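Local atomic coordinates of acyl-CoA N-acyltransferases (NAT) superfamily protein (PDB entry 6TH0), a protein that probably transfers acetyl groups from acetyl-CoA to N-terminal methionines of transmembrane proteins and to protein lysines, as an NAA60-type N-alpha-acetyltransferase. Residues C7-N12 and S47-D52; R18-H23 and E34-V39; I64-A69 and I97-V102; A114-V119 and R145-M150. All coordinates share one frame; numbering follows the deposited sequence.

The chain is the GNAT acetyltransferase domain of a longer protein. Contacts 1 and 3 lie in one mixed sheet, with centres about 10 Å apart. Strands 45-52 and 63-73 are neighbours there and join them. Contact 2 is nested in the loop closed by contact 1. It meets contact 3 through His23 NE2 and Thr99 OG1, 2.8 Å apart. Contact 4 packs against the sheet: Leu100 CD2 lies 3.4 Å from Tyr147 OH. Contacts 2 and 4 do not touch; their nearest atoms are about 9 Å apart. Contacts 3 and 4 both bind acetyl-CoA, the first along its pantetheine arm and the second at its 3'-phosphate.

Contact 1 of 4, residues C7-N12 and S47-D52; sequences CFRPIN and SWAAVD
Cys7 to Arg9 run antiparallel to Ala49 to Val51, and Cys7 with Val51 and Arg9 with Ala49 form hydrogen-bonded pairs. Cys7 N gives to Val51 O at 2.9 Å, and Ala49 N gives to Arg9 O at 2.7 Å. Phe8 and Ala50 make the non-hydrogen-bonded pair between them.

Side chains divide over the two faces. Phe8 and Ala50 share one. The ring of Phe8 approaches obliquely, with CE1 3.6 Å from Ala50 CB, and it also touches Ala114 and Leu115 of helix 111-123. Arg9, Ala49 and Val51 share the other face. Arg9 CG sits between the backbone N and the carbonyl carbon (chi1 56°), and the chain then extends across Val51 at about a right angle. The guanidinium thus comes to lie with one face over Ala49 CB, 3.9 Å from Arg9 NH1. Pro10 O lies in the guanidinium plane and takes a bond from Arg9 NH1 at 3.1 Å. NH1 also forms a salt bridge with Asp15, and NH2 bonds to Glu61 O.

Past the paired residues, Ile11 turns in beside Ser47. Ile11 CB comes to 3.3 Å from Ser47 OG, and Ile11 CG1 packs 3.8 Å from Ala49 CB. This is the edge of the GNAT sheet, where the first two strands pair antiparallel after a two-helix excursion.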
# COMPACT_ATOMS: atom_id res chain seq x y z
N CYS A 7 10.15 6.53 -12.66
CA CYS A 7 9.94 7.67 -11.78
C CYS A 7 8.68 7.49 -10.95
O CYS A 7 7.80 6.68 -11.27
CB CYS A 7 9.86 8.98 -12.58
SG CYS A 7 11.38 9.49 -13.39
N PHE A 8 8.59 8.25 -9.86
CA PHE A 8 7.46 8.14 -8.95
C PHE A 8 6.84 9.51 -8.72
O PHE A 8 7.54 10.51 -8.58
CB PHE A 8 7.91 7.50 -7.63
CG PHE A 8 8.60 6.18 -7.83
CD1 PHE A 8 7.87 5.01 -8.01
CD2 PHE A 8 9.98 6.10 -7.87
CE1 PHE A 8 8.50 3.80 -8.22
CE2 PHE A 8 10.62 4.89 -8.07
CZ PHE A 8 9.88 3.74 -8.24
N ARG A 9 5.51 9.57 -8.75
CA ARG A 9 4.80 10.82 -8.54
C ARG A 9 3.49 10.51 -7.83
O ARG A 9 3.04 9.35 -7.81
CB ARG A 9 4.52 11.54 -9.86
CG ARG A 9 3.75 10.66 -10.88
CD ARG A 9 3.06 11.53 -11.92
NE ARG A 9 2.42 10.74 -12.98
CZ ARG A 9 1.24 10.15 -12.86
NH1 ARG A 9 0.57 10.23 -11.71
NH2 ARG A 9 0.71 9.46 -13.87
N PRO A 10 2.87 11.51 -7.21
CA PRO A 10 1.56 11.27 -6.60
C PRO A 10 0.54 10.89 -7.67
O PRO A 10 0.61 11.33 -8.82
CB PRO A 10 1.21 12.62 -5.96
CG PRO A 10 2.54 13.32 -5.79
CD PRO A 10 3.36 12.87 -6.97
N ILE A 11 -0.40 10.03 -7.29
CA ILE A 11 -1.52 9.76 -8.19
C ILE A 11 -2.42 10.99 -8.25
O ILE A 11 -2.67 11.66 -7.23
CB ILE A 11 -2.27 8.51 -7.73
CG1 ILE A 11 -1.34 7.30 -7.86
CG2 ILE A 11 -3.49 8.27 -8.63
CD1 ILE A 11 -1.96 5.99 -7.41
N ASN A 12 -2.89 11.32 -9.44
CA ASN A 12 -3.77 12.46 -9.65
C ASN A 12 -5.00 12.05 -10.44
O ASN A 12 -5.09 10.93 -10.94
CB ASN A 12 -3.02 13.61 -10.35
CG ASN A 12 -2.47 13.21 -11.70
OD1 ASN A 12 -3.22 12.98 -12.65
ND2 ASN A 12 -1.14 13.14 -11.79
N SER A 47 -0.95 8.26 -2.03
CA SER A 47 -0.63 7.24 -3.01
C SER A 47 0.47 7.70 -3.95
O SER A 47 0.77 8.89 -4.07
CB SER A 47 -1.88 6.87 -3.81
OG SER A 47 -2.38 8.02 -4.46
N TRP A 48 1.08 6.71 -4.61
CA TRP A 48 2.20 6.94 -5.50
C TRP A 48 2.00 6.12 -6.76
O TRP A 48 1.54 4.98 -6.71
CB TRP A 48 3.52 6.58 -4.83
CG TRP A 48 3.93 7.56 -3.79
CD1 TRP A 48 4.76 8.62 -3.96
CD2 TRP A 48 3.53 7.58 -2.41
NE1 TRP A 48 4.91 9.30 -2.78
CE2 TRP A 48 4.17 8.67 -1.81
CE3 TRP A 48 2.70 6.77 -1.63
CZ2 TRP A 48 4.00 9.00 -0.45
CZ3 TRP A 48 2.53 7.08 -0.29
CH2 TRP A 48 3.18 8.19 0.29
N ALA A 49 2.36 6.71 -7.89
CA ALA A 49 2.38 6.02 -9.17
C ALA A 49 3.82 5.83 -9.59
O ALA A 49 4.69 6.66 -9.29
CB ALA A 49 1.61 6.80 -10.23
N ALA A 50 4.09 4.72 -10.25
CA ALA A 50 5.34 4.50 -10.96
C ALA A 50 5.08 4.67 -12.44
O ALA A 50 4.09 4.13 -12.96
CB ALA A 50 5.90 3.10 -10.68
N VAL A 51 5.93 5.43 -13.12
CA VAL A 51 5.79 5.65 -14.55
C VAL A 51 7.13 5.44 -15.24
O VAL A 51 8.20 5.63 -14.65
CB VAL A 51 5.25 7.07 -14.86
CG1 VAL A 51 3.92 7.30 -14.16
CG2 VAL A 51 6.28 8.14 -14.45
N ASP A 52 7.07 4.99 -16.49
CA ASP A 52 8.22 4.92 -17.38
C ASP A 52 7.98 5.94 -18.48
O ASP A 52 7.33 5.64 -19.49
CB ASP A 52 8.40 3.51 -17.94
CG ASP A 52 9.58 3.39 -18.89
OD1 ASP A 52 10.29 4.38 -19.14
OD2 ASP A 52 9.79 2.27 -19.40

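Contact 2 of 4, residues R18-H23 and E34-V39; sequences RLEQIH and EFFQNV
Phe36 of helix 33-41 fits against Leu19, Glu20 and His23 of helix 16-26. These are the two helices that link the first two strands of the GNAT fold. The axes of segments 18-23 and 34-39 come to 10.2 Å, at 129°, so side chains make the contact.

The aromatic pair is T-shaped. Phe36 points its edge at one face of the His23 ring, with Phe36 CE1 3.3 Å from His23 CG. The two planes stand at 73°.

The faces of Phe36 are taken by aliphatic and aromatic groups. Glu20 CA makes a CH-pi contact over the centre of one, and Glu20 CG lies 3.4 Å from Phe36 CG. Phe35 CD2, from the neighbouring residue, lies over the opposite face.

Leu19 adds apolar contacts, at the Phe36 edge and with Val39. Leu19 CG is anti to the backbone N (chi1 -169°), which sends CD2 towards helix 33-41. There Leu19 CD2 is 3.8 Å from Phe36 CD1 and 3.5 Å from Val39 CG1.

Polar bonds fix the turn of the imidazole. His23 NE2 is hydrogen-bonded to Thr99 OG1 of strand 93-102. An alanine at His23 is likely to leave the Phe36 edge without its ring partner and Thr99 OG1 without this bond. His23 ND1 gives to Leu19 O at 2.9 Å, from above the carbonyl plane and on the face opposite to His23 N.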
# COMPACT_ATOMS: atom_id res chain seq x y z
N ARG A 18 -6.98 4.56 -15.75
CA ARG A 18 -5.92 3.55 -15.70
C ARG A 18 -5.86 2.89 -14.32
O ARG A 18 -5.72 1.67 -14.22
CB ARG A 18 -4.58 4.18 -16.07
CG ARG A 18 -3.37 3.30 -15.78
CD ARG A 18 -3.29 2.11 -16.74
NE ARG A 18 -1.95 1.53 -16.71
CZ ARG A 18 -1.62 0.39 -17.31
NH1 ARG A 18 -2.53 -0.30 -17.97
NH2 ARG A 18 -0.37 -0.05 -17.24
N LEU A 19 -5.98 3.68 -13.26
CA LEU A 19 -5.92 3.14 -11.91
C LEU A 19 -7.01 2.12 -11.67
O LEU A 19 -6.76 1.03 -11.12
CB LEU A 19 -6.02 4.27 -10.88
CG LEU A 19 -5.72 3.90 -9.42
CD1 LEU A 19 -4.27 3.48 -9.18
CD2 LEU A 19 -6.16 5.03 -8.48
N GLU A 20 -8.25 2.44 -12.07
CA GLU A 20 -9.34 1.50 -11.86
C GLU A 20 -9.08 0.24 -12.66
O GLU A 20 -9.25 -0.88 -12.16
CB GLU A 20 -10.68 2.09 -12.28
CG GLU A 20 -11.27 3.13 -11.34
CD GLU A 20 -12.62 3.61 -11.85
OE1 GLU A 20 -12.68 4.08 -13.01
OE2 GLU A 20 -13.61 3.52 -11.10
N GLN A 21 -8.63 0.41 -13.90
CA GLN A 21 -8.46 -0.72 -14.80
C GLN A 21 -7.38 -1.68 -14.30
O GLN A 21 -7.58 -2.90 -14.27
CB GLN A 21 -8.13 -0.18 -16.19
CG GLN A 21 -7.62 -1.17 -17.21
CD GLN A 21 -6.45 -0.59 -17.98
OE1 GLN A 21 -5.29 -0.82 -17.62
NE2 GLN A 21 -6.74 0.17 -19.02
N ILE A 22 -6.23 -1.14 -13.88
CA ILE A 22 -5.14 -1.99 -13.39
C ILE A 22 -5.53 -2.70 -12.10
O ILE A 22 -5.16 -3.86 -11.89
CB ILE A 22 -3.84 -1.17 -13.24
CG1 ILE A 22 -2.64 -2.12 -13.12
CG2 ILE A 22 -3.93 -0.24 -12.01
CD1 ILE A 22 -1.30 -1.43 -13.30
N HIS A 23 -6.25 -2.02 -11.19
CA HIS A 23 -6.74 -2.73 -10.01
C HIS A 23 -7.61 -3.92 -10.40
O HIS A 23 -7.44 -5.03 -9.87
CB HIS A 23 -7.49 -1.78 -9.08
CG HIS A 23 -6.60 -1.00 -8.16
ND1 HIS A 23 -5.82 0.05 -8.58
CD2 HIS A 23 -6.37 -1.14 -6.83
CE1 HIS A 23 -5.15 0.54 -7.56
NE2 HIS A 23 -5.46 -0.16 -6.48
N GLU A 34 -16.17 4.50 -5.88
CA GLU A 34 -15.90 5.58 -4.93
C GLU A 34 -14.49 5.49 -4.37
O GLU A 34 -13.85 6.52 -4.12
CB GLU A 34 -16.92 5.54 -3.78
CG GLU A 34 -18.29 6.08 -4.11
CD GLU A 34 -18.25 7.55 -4.49
OE1 GLU A 34 -17.14 8.12 -4.61
OE2 GLU A 34 -19.34 8.16 -4.65
N PHE A 35 -13.98 4.28 -4.17
CA PHE A 35 -12.63 4.17 -3.63
C PHE A 35 -11.62 4.85 -4.54
O PHE A 35 -10.71 5.53 -4.08
CB PHE A 35 -12.27 2.70 -3.42
CG PHE A 35 -10.82 2.48 -3.14
CD1 PHE A 35 -10.31 2.77 -1.87
CD2 PHE A 35 -9.97 1.96 -4.10
CE1 PHE A 35 -8.98 2.56 -1.58
CE2 PHE A 35 -8.62 1.73 -3.82
CZ PHE A 35 -8.12 2.04 -2.54
N PHE A 36 -11.76 4.67 -5.85
CA PHE A 36 -10.77 5.25 -6.75
C PHE A 36 -10.90 6.76 -6.84
O PHE A 36 -9.89 7.44 -7.09
CB PHE A 36 -10.84 4.56 -8.10
CG PHE A 36 -10.49 3.11 -8.00
CD1 PHE A 36 -9.17 2.71 -7.87
CD2 PHE A 36 -11.49 2.14 -7.97
CE1 PHE A 36 -8.84 1.39 -7.73
CE2 PHE A 36 -11.16 0.80 -7.85
CZ PHE A 36 -9.83 0.43 -7.72
N GLN A 37 -12.11 7.30 -6.68
CA GLN A 37 -12.26 8.75 -6.56
C GLN A 37 -11.53 9.25 -5.32
O GLN A 37 -10.89 10.31 -5.35
CB GLN A 37 -13.74 9.14 -6.49
CG GLN A 37 -14.52 9.08 -7.80
CD GLN A 37 -14.03 10.09 -8.83
OE1 GLN A 37 -13.52 11.16 -8.48
NE2 GLN A 37 -14.22 9.77 -10.10
N ASN A 38 -11.69 8.54 -4.21
CA ASN A 38 -10.97 8.90 -2.99
C ASN A 38 -9.47 8.92 -3.22
O ASN A 38 -8.78 9.87 -2.84
CB ASN A 38 -11.35 7.91 -1.89
CG ASN A 38 -10.74 8.24 -0.52
OD1 ASN A 38 -10.02 9.24 -0.33
ND2 ASN A 38 -11.09 7.41 0.46
N VAL A 39 -8.95 7.91 -3.92
CA VAL A 39 -7.51 7.81 -4.14
C VAL A 39 -7.01 9.02 -4.92
O VAL A 39 -6.09 9.73 -4.49
CB VAL A 39 -7.16 6.50 -4.86
CG1 VAL A 39 -5.70 6.51 -5.30
CG2 VAL A 39 -7.43 5.28 -3.98

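Contact 3 of 4, residues I64-A69 and I97-V102. With ACO (acetyl coenzyme *a), chain C.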
# COMPACT_ATOMS: atom_id res chain seq x y z
N ILE A 64 2.56 2.43 -14.49
CA ILE A 64 2.79 1.00 -14.60
C ILE A 64 2.97 0.35 -13.23
O ILE A 64 3.24 -0.85 -13.13
CB ILE A 64 3.98 0.71 -15.53
CG1 ILE A 64 5.20 1.55 -15.17
CG2 ILE A 64 3.59 1.01 -16.97
CD1 ILE A 64 5.94 1.09 -13.93
N GLY A 65 2.78 1.12 -12.16
CA GLY A 65 2.82 0.59 -10.82
C GLY A 65 2.12 1.58 -9.92
O GLY A 65 1.96 2.75 -10.27
N PHE A 66 1.67 1.10 -8.76
CA PHE A 66 0.92 1.97 -7.86
C PHE A 66 1.05 1.44 -6.45
O PHE A 66 1.29 0.25 -6.24
CB PHE A 66 -0.56 2.03 -8.27
CG PHE A 66 -1.22 0.71 -8.23
CD1 PHE A 66 -1.75 0.22 -7.05
CD2 PHE A 66 -1.23 -0.11 -9.36
CE1 PHE A 66 -2.32 -1.05 -7.00
CE2 PHE A 66 -1.80 -1.36 -9.32
CZ PHE A 66 -2.36 -1.83 -8.15
N VAL A 67 0.91 2.33 -5.47
CA VAL A 67 0.66 1.94 -4.09
C VAL A 67 -0.31 2.95 -3.49
O VAL A 67 -0.22 4.14 -3.81
CB VAL A 67 1.96 1.88 -3.26
CG1 VAL A 67 2.60 3.26 -3.18
CG2 VAL A 67 1.69 1.32 -1.87
N THR A 68 -1.33 2.47 -2.78
CA THR A 68 -2.28 3.33 -2.09
C THR A 68 -2.27 3.05 -0.59
O THR A 68 -2.03 1.91 -0.15
CB THR A 68 -3.70 3.15 -2.62
OG1 THR A 68 -4.11 1.80 -2.39
CG2 THR A 68 -3.74 3.46 -4.12
N ALA A 69 -2.49 4.09 0.21
CA ALA A 69 -2.42 3.96 1.66
C ALA A 69 -3.36 4.97 2.31
O ALA A 69 -3.64 6.03 1.75
CB ALA A 69 -0.99 4.16 2.19
N ILE A 97 -1.15 0.40 4.25
CA ILE A 97 -1.12 0.17 2.81
C ILE A 97 -2.35 -0.62 2.42
O ILE A 97 -2.64 -1.68 3.00
CB ILE A 97 0.17 -0.56 2.39
CG1 ILE A 97 1.38 0.37 2.52
CG2 ILE A 97 0.01 -1.10 0.94
CD1 ILE A 97 2.70 -0.36 2.48
N LEU A 98 -3.09 -0.09 1.45
CA LEU A 98 -4.32 -0.68 0.94
C LEU A 98 -4.02 -1.57 -0.27
O LEU A 98 -4.34 -2.76 -0.27
CB LEU A 98 -5.29 0.41 0.52
CG LEU A 98 -5.82 1.33 1.64
CD1 LEU A 98 -6.27 2.64 1.05
CD2 LEU A 98 -6.99 0.64 2.29
N THR A 99 -3.41 -1.00 -1.30
CA THR A 99 -3.15 -1.77 -2.51
C THR A 99 -1.73 -1.49 -3.01
O THR A 99 -1.13 -0.46 -2.71
CB THR A 99 -4.15 -1.44 -3.62
OG1 THR A 99 -3.91 -0.13 -4.13
CG2 THR A 99 -5.59 -1.55 -3.12
N LEU A 100 -1.21 -2.45 -3.78
CA LEU A 100 0.12 -2.36 -4.34
C LEU A 100 0.12 -3.26 -5.56
O LEU A 100 -0.41 -4.37 -5.47
CB LEU A 100 1.18 -2.82 -3.34
CG LEU A 100 2.58 -3.11 -3.87
CD1 LEU A 100 3.30 -1.80 -4.16
CD2 LEU A 100 3.36 -3.94 -2.86
N GLY A 101 0.65 -2.79 -6.69
CA GLY A 101 0.72 -3.61 -7.89
C GLY A 101 1.70 -3.05 -8.88
O GLY A 101 1.92 -1.83 -8.94
N VAL A 102 2.28 -3.93 -9.70
CA VAL A 102 3.16 -3.57 -10.80
C VAL A 102 2.69 -4.36 -12.02
O VAL A 102 2.32 -5.53 -11.89
CB VAL A 102 4.64 -3.87 -10.46
CG1 VAL A 102 5.54 -3.56 -11.63
CG2 VAL A 102 5.10 -3.09 -9.19
N1A ACO C . 17.06 -8.54 -11.06
C2A ACO C . 16.41 -9.71 -10.77
N3A ACO C . 15.44 -9.99 -9.88
C4A ACO C . 15.08 -8.87 -9.14
C5A ACO C . 15.66 -7.58 -9.33
C6A ACO C . 16.66 -7.46 -10.31
N6A ACO C . 17.26 -6.24 -10.54
N7A ACO C . 15.10 -6.64 -8.46
C8A ACO C . 14.19 -7.35 -7.76
N9A ACO C . 14.14 -8.69 -8.13
C1B ACO C . 13.29 -9.75 -7.58
C2B ACO C . 13.07 -9.64 -6.00
O2B ACO C . 14.14 -10.19 -5.34
C3B ACO C . 11.81 -10.63 -6.01
O3B ACO C . 12.34 -11.85 -6.22
P3B ACO C . 11.38 -13.20 -5.42
O7A ACO C . 10.22 -13.14 -6.37
O8A ACO C . 12.30 -14.40 -5.52
O9A ACO C . 11.14 -12.57 -4.06
C4B ACO C . 11.00 -10.11 -7.24
O4B ACO C . 11.99 -9.66 -8.22
C5B ACO C . 10.00 -9.01 -6.85
O5B ACO C . 10.62 -7.97 -6.17
P1A ACO C . 10.11 -6.54 -6.82
O1A ACO C . 10.53 -6.47 -8.24
O2A ACO C . 10.48 -5.46 -5.84
O3A ACO C . 8.42 -6.47 -6.85
P2A ACO C . 7.76 -6.37 -8.29
O4A ACO C . 7.87 -5.02 -8.88
O5A ACO C . 7.97 -7.59 -9.16
O6A ACO C . 6.06 -6.44 -7.94
CBP ACO C . 4.22 -7.39 -6.70
CCP ACO C . 5.80 -7.27 -6.86
CDP ACO C . 3.71 -6.03 -6.28
CEP ACO C . 3.87 -8.45 -5.66
CAP ACO C . 3.71 -7.78 -8.11
OAP ACO C . 4.03 -9.14 -8.42
C9P ACO C . 2.20 -7.64 -8.30
O9P ACO C . 1.74 -6.62 -8.78
N8P ACO C . 1.39 -8.71 -7.99
C7P ACO C . -0.10 -8.65 -8.15
C6P ACO C . -0.70 -7.66 -7.19
C5P ACO C . -0.44 -8.17 -5.82
O5P ACO C . -0.45 -9.35 -5.50
N4P ACO C . -0.16 -7.22 -4.86
C3P ACO C . 0.12 -7.74 -3.52
C2P ACO C . -0.30 -6.74 -2.50
S1P ACO C . 0.04 -7.46 -0.83
C ACO C . -1.54 -8.27 -0.62
O ACO C . -1.68 -9.46 -0.70
CH3 ACO C . -2.68 -7.42 -0.41
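Phe66 and Gly101 pair at the heart of the GNAT sheet, where strand 63-73 runs antiparallel to strand 93-102, a strand that binds acetyl-CoA. Phe66 N gives to Gly101 O, and Gly101 N returns a bond to Phe66 O. Leu98 and Thr99 both face Thr68, a classic beta bulge.

With chi1 at 60°, Phe66 CG is flanked by backbone N and C, and the ring folds over Gly101. Gly101 CA is 3.9 Å from the ring centroid, and a CB there would clash with Phe66 CZ. Thr99 OG1 lies at the ring edge and is hydrogen-bonded to Thr68 OG1 at 2.6 Å. The ring also meets His23. With an alanine in place of Phe66, a gap would probably open over Gly101 and the His23 ring would lose a neighbour.

Away from strand 63-73, strand 93-102 holds the pantetheine arm much as it would another strand. Val102 N gives to ACO O9P at 2.9 Å, and ACO N4P gives to Leu100 O at 2.9 Å, nearly straight at 171°.

Contact 4 of 4, residues A114-V119 and R145-M150; sequences ALINEV and RLYKRM. With ACO (acetyl coenzyme *a), chain C.
Ile116 CD1 lies over one face of the Tyr147 ring, 3.4 Å from Tyr147 CE1, while the acetyl-CoA sulfur S1P lies at the ring edge. Phe152 also meets this ring edge-to-face. The guanidinium of Arg149 has the Arg145 O over one face and the ribose oxygen O2B of acetyl-CoA over the other. Arg145 turns its guanidinium edge to the phosphorus P3B, which lies in the plane.

Apolar side chains join the two helices. Ile116 and Leu146 meet tip to tip, with Ile116 CD1 3.6 Å from Leu146 CD2. On the other branch, Ile116 CG2 is 4.2 Å from Met150 CG, just past the end of helix 141-149. Met150 folds at chi2 and chi3, and this brings its CE to 4.2 Å from Asn117 N.

The polar ends go to the cofactor. Arg145 bends at chi3 (-57°) and gives two nearly straight bonds to the 3'-phosphate. NE reaches ACO O9A at 3.0 Å, and NH1 reaches ACO O7A at 3.1 Å. Arg149 NH2 also bonds to O9A, but it is modelled so short that its detail is doubtful. Helix 141-149 thus packs on helix 111-123 through Leu146 and Tyr147 and grips the 3'-phosphate through Arg145 and Arg149. The paired arginines probably balance much of the negative charge of the 3'-phosphate.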
# COMPACT_ATOMS: atom_id res chain seq x y z
N ALA A 114 10.46 -0.21 -4.33
CA ALA A 114 10.58 1.24 -4.30
C ALA A 114 9.26 1.90 -3.91
O ALA A 114 9.25 2.89 -3.17
CB ALA A 114 11.06 1.77 -5.65
N LEU A 115 8.14 1.36 -4.38
CA LEU A 115 6.85 1.93 -4.01
C LEU A 115 6.62 1.84 -2.51
O LEU A 115 6.22 2.82 -1.86
CB LEU A 115 5.73 1.21 -4.79
CG LEU A 115 5.59 1.59 -6.27
CD1 LEU A 115 4.72 0.58 -7.01
CD2 LEU A 115 5.02 3.01 -6.46
N ILE A 116 6.88 0.67 -1.92
CA ILE A 116 6.77 0.54 -0.47
C ILE A 116 7.71 1.52 0.23
O ILE A 116 7.34 2.17 1.21
CB ILE A 116 7.06 -0.91 -0.04
CG1 ILE A 116 6.00 -1.84 -0.63
CG2 ILE A 116 7.10 -1.02 1.46
CD1 ILE A 116 6.45 -3.32 -0.57
N ASN A 117 8.94 1.65 -0.29
CA ASN A 117 9.89 2.59 0.29
C ASN A 117 9.29 4.00 0.36
O ASN A 117 9.48 4.71 1.36
CB ASN A 117 11.17 2.57 -0.54
CG ASN A 117 12.27 3.40 0.07
OD1 ASN A 117 12.49 3.34 1.27
ND2 ASN A 117 12.96 4.18 -0.76
N GLU A 118 8.57 4.41 -0.68
CA GLU A 118 7.91 5.71 -0.67
C GLU A 118 6.95 5.83 0.51
O GLU A 118 6.89 6.88 1.16
CB GLU A 118 7.16 5.95 -1.98
CG GLU A 118 8.06 6.05 -3.20
CD GLU A 118 8.99 7.25 -3.14
OE1 GLU A 118 8.63 8.23 -2.47
OE2 GLU A 118 10.09 7.20 -3.73
N VAL A 119 6.21 4.77 0.80
CA VAL A 119 5.25 4.83 1.90
C VAL A 119 5.98 4.93 3.24
O VAL A 119 5.59 5.71 4.11
CB VAL A 119 4.32 3.60 1.86
CG1 VAL A 119 3.34 3.66 3.02
CG2 VAL A 119 3.57 3.53 0.51
N ARG A 145 7.48 -12.46 0.74
CA ARG A 145 8.93 -12.25 0.61
C ARG A 145 9.28 -10.78 0.46
O ARG A 145 10.32 -10.32 0.95
CB ARG A 145 9.48 -13.06 -0.57
CG ARG A 145 9.36 -14.57 -0.41
CD ARG A 145 10.20 -15.35 -1.44
NE ARG A 145 9.86 -15.02 -2.82
CZ ARG A 145 8.94 -15.65 -3.55
NH1 ARG A 145 8.71 -15.28 -4.80
NH2 ARG A 145 8.24 -16.65 -3.02
N LEU A 146 8.46 -10.03 -0.28
CA LEU A 146 8.71 -8.61 -0.52
C LEU A 146 8.66 -7.81 0.78
O LEU A 146 9.55 -7.00 1.07
CB LEU A 146 7.68 -8.07 -1.52
CG LEU A 146 7.68 -6.57 -1.83
CD1 LEU A 146 9.00 -6.13 -2.42
CD2 LEU A 146 6.52 -6.22 -2.78
N TYR A 147 7.62 -8.00 1.56
CA TYR A 147 7.51 -7.19 2.78
C TYR A 147 8.57 -7.60 3.79
O TYR A 147 9.16 -6.74 4.47
CB TYR A 147 6.09 -7.27 3.32
CG TYR A 147 5.15 -6.36 2.56
CD1 TYR A 147 5.20 -4.98 2.73
CD2 TYR A 147 4.24 -6.86 1.63
CE1 TYR A 147 4.36 -4.14 2.03
CE2 TYR A 147 3.41 -6.03 0.93
CZ TYR A 147 3.48 -4.66 1.12
OH TYR A 147 2.64 -3.82 0.44
N LYS A 148 8.86 -8.90 3.89
CA LYS A 148 9.96 -9.36 4.74
C LYS A 148 11.29 -8.73 4.30
O LYS A 148 12.10 -8.31 5.14
CB LYS A 148 10.05 -10.88 4.71
CG LYS A 148 11.04 -11.46 5.70
CD LYS A 148 10.93 -12.97 5.77
CE LYS A 148 12.09 -13.58 6.55
NZ LYS A 148 13.40 -13.38 5.86
N ARG A 149 11.50 -8.62 2.99
CA ARG A 149 12.73 -8.03 2.47
C ARG A 149 12.85 -6.57 2.87
O ARG A 149 13.96 -6.06 3.07
CB ARG A 149 12.74 -8.13 0.95
CG ARG A 149 14.03 -7.74 0.26
CD ARG A 149 13.91 -7.95 -1.25
NE ARG A 149 13.58 -9.33 -1.62
CZ ARG A 149 12.47 -9.70 -2.25
NH1 ARG A 149 11.56 -8.81 -2.60
NH2 ARG A 149 12.28 -10.98 -2.54
N MET A 150 11.71 -5.88 2.98
CA MET A 150 11.61 -4.51 3.45
C MET A 150 11.68 -4.38 4.97
O MET A 150 11.44 -3.29 5.48
CB MET A 150 10.32 -3.87 2.93
CG MET A 150 10.27 -3.70 1.42
SD MET A 150 11.71 -2.78 0.86
CE MET A 150 11.44 -1.19 1.64
N1A ACO C . 17.06 -8.54 -11.06
C2A ACO C . 16.41 -9.71 -10.77
N3A ACO C . 15.44 -9.99 -9.88
C4A ACO C . 15.08 -8.87 -9.14
C5A ACO C . 15.66 -7.58 -9.33
C6A ACO C . 16.66 -7.46 -10.31
N6A ACO C . 17.26 -6.24 -10.54
N7A ACO C . 15.10 -6.64 -8.46
C8A ACO C . 14.19 -7.35 -7.76
N9A ACO C . 14.14 -8.69 -8.13
C1B ACO C . 13.29 -9.75 -7.58
C2B ACO C . 13.07 -9.64 -6.00
O2B ACO C . 14.14 -10.19 -5.34
C3B ACO C . 11.81 -10.63 -6.01
O3B ACO C . 12.34 -11.85 -6.22
P3B ACO C . 11.38 -13.20 -5.42
O7A ACO C . 10.22 -13.14 -6.37
O8A ACO C . 12.30 -14.40 -5.52
O9A ACO C . 11.14 -12.57 -4.06
C4B ACO C . 11.00 -10.11 -7.24
O4B ACO C . 11.99 -9.66 -8.22
C5B ACO C . 10.00 -9.01 -6.85
O5B ACO C . 10.62 -7.97 -6.17
P1A ACO C . 10.11 -6.54 -6.82
O1A ACO C . 10.53 -6.47 -8.24
O2A ACO C . 10.48 -5.46 -5.84
O3A ACO C . 8.42 -6.47 -6.85
P2A ACO C . 7.76 -6.37 -8.29
O4A ACO C . 7.87 -5.02 -8.88
O5A ACO C . 7.97 -7.59 -9.16
O6A ACO C . 6.06 -6.44 -7.94
CBP ACO C . 4.22 -7.39 -6.70
CCP ACO C . 5.80 -7.27 -6.86
CDP ACO C . 3.71 -6.03 -6.28
CEP ACO C . 3.87 -8.45 -5.66
CAP ACO C . 3.71 -7.78 -8.11
OAP ACO C . 4.03 -9.14 -8.42
C9P ACO C . 2.20 -7.64 -8.30
O9P ACO C . 1.74 -6.62 -8.78
N8P ACO C . 1.39 -8.71 -7.99
C7P ACO C . -0.10 -8.65 -8.15
C6P ACO C . -0.70 -7.66 -7.19
C5P ACO C . -0.44 -8.17 -5.82
O5P ACO C . -0.45 -9.35 -5.50
N4P ACO C . -0.16 -7.22 -4.86
C3P ACO C . 0.12 -7.74 -3.52
C2P ACO C . -0.30 -6.74 -2.50
S1P ACO C . 0.04 -7.46 -0.83
C ACO C . -1.54 -8.27 -0.62
O ACO C . -1.68 -9.46 -0.70
CH3 ACO C . -2.68 -7.42 -0.41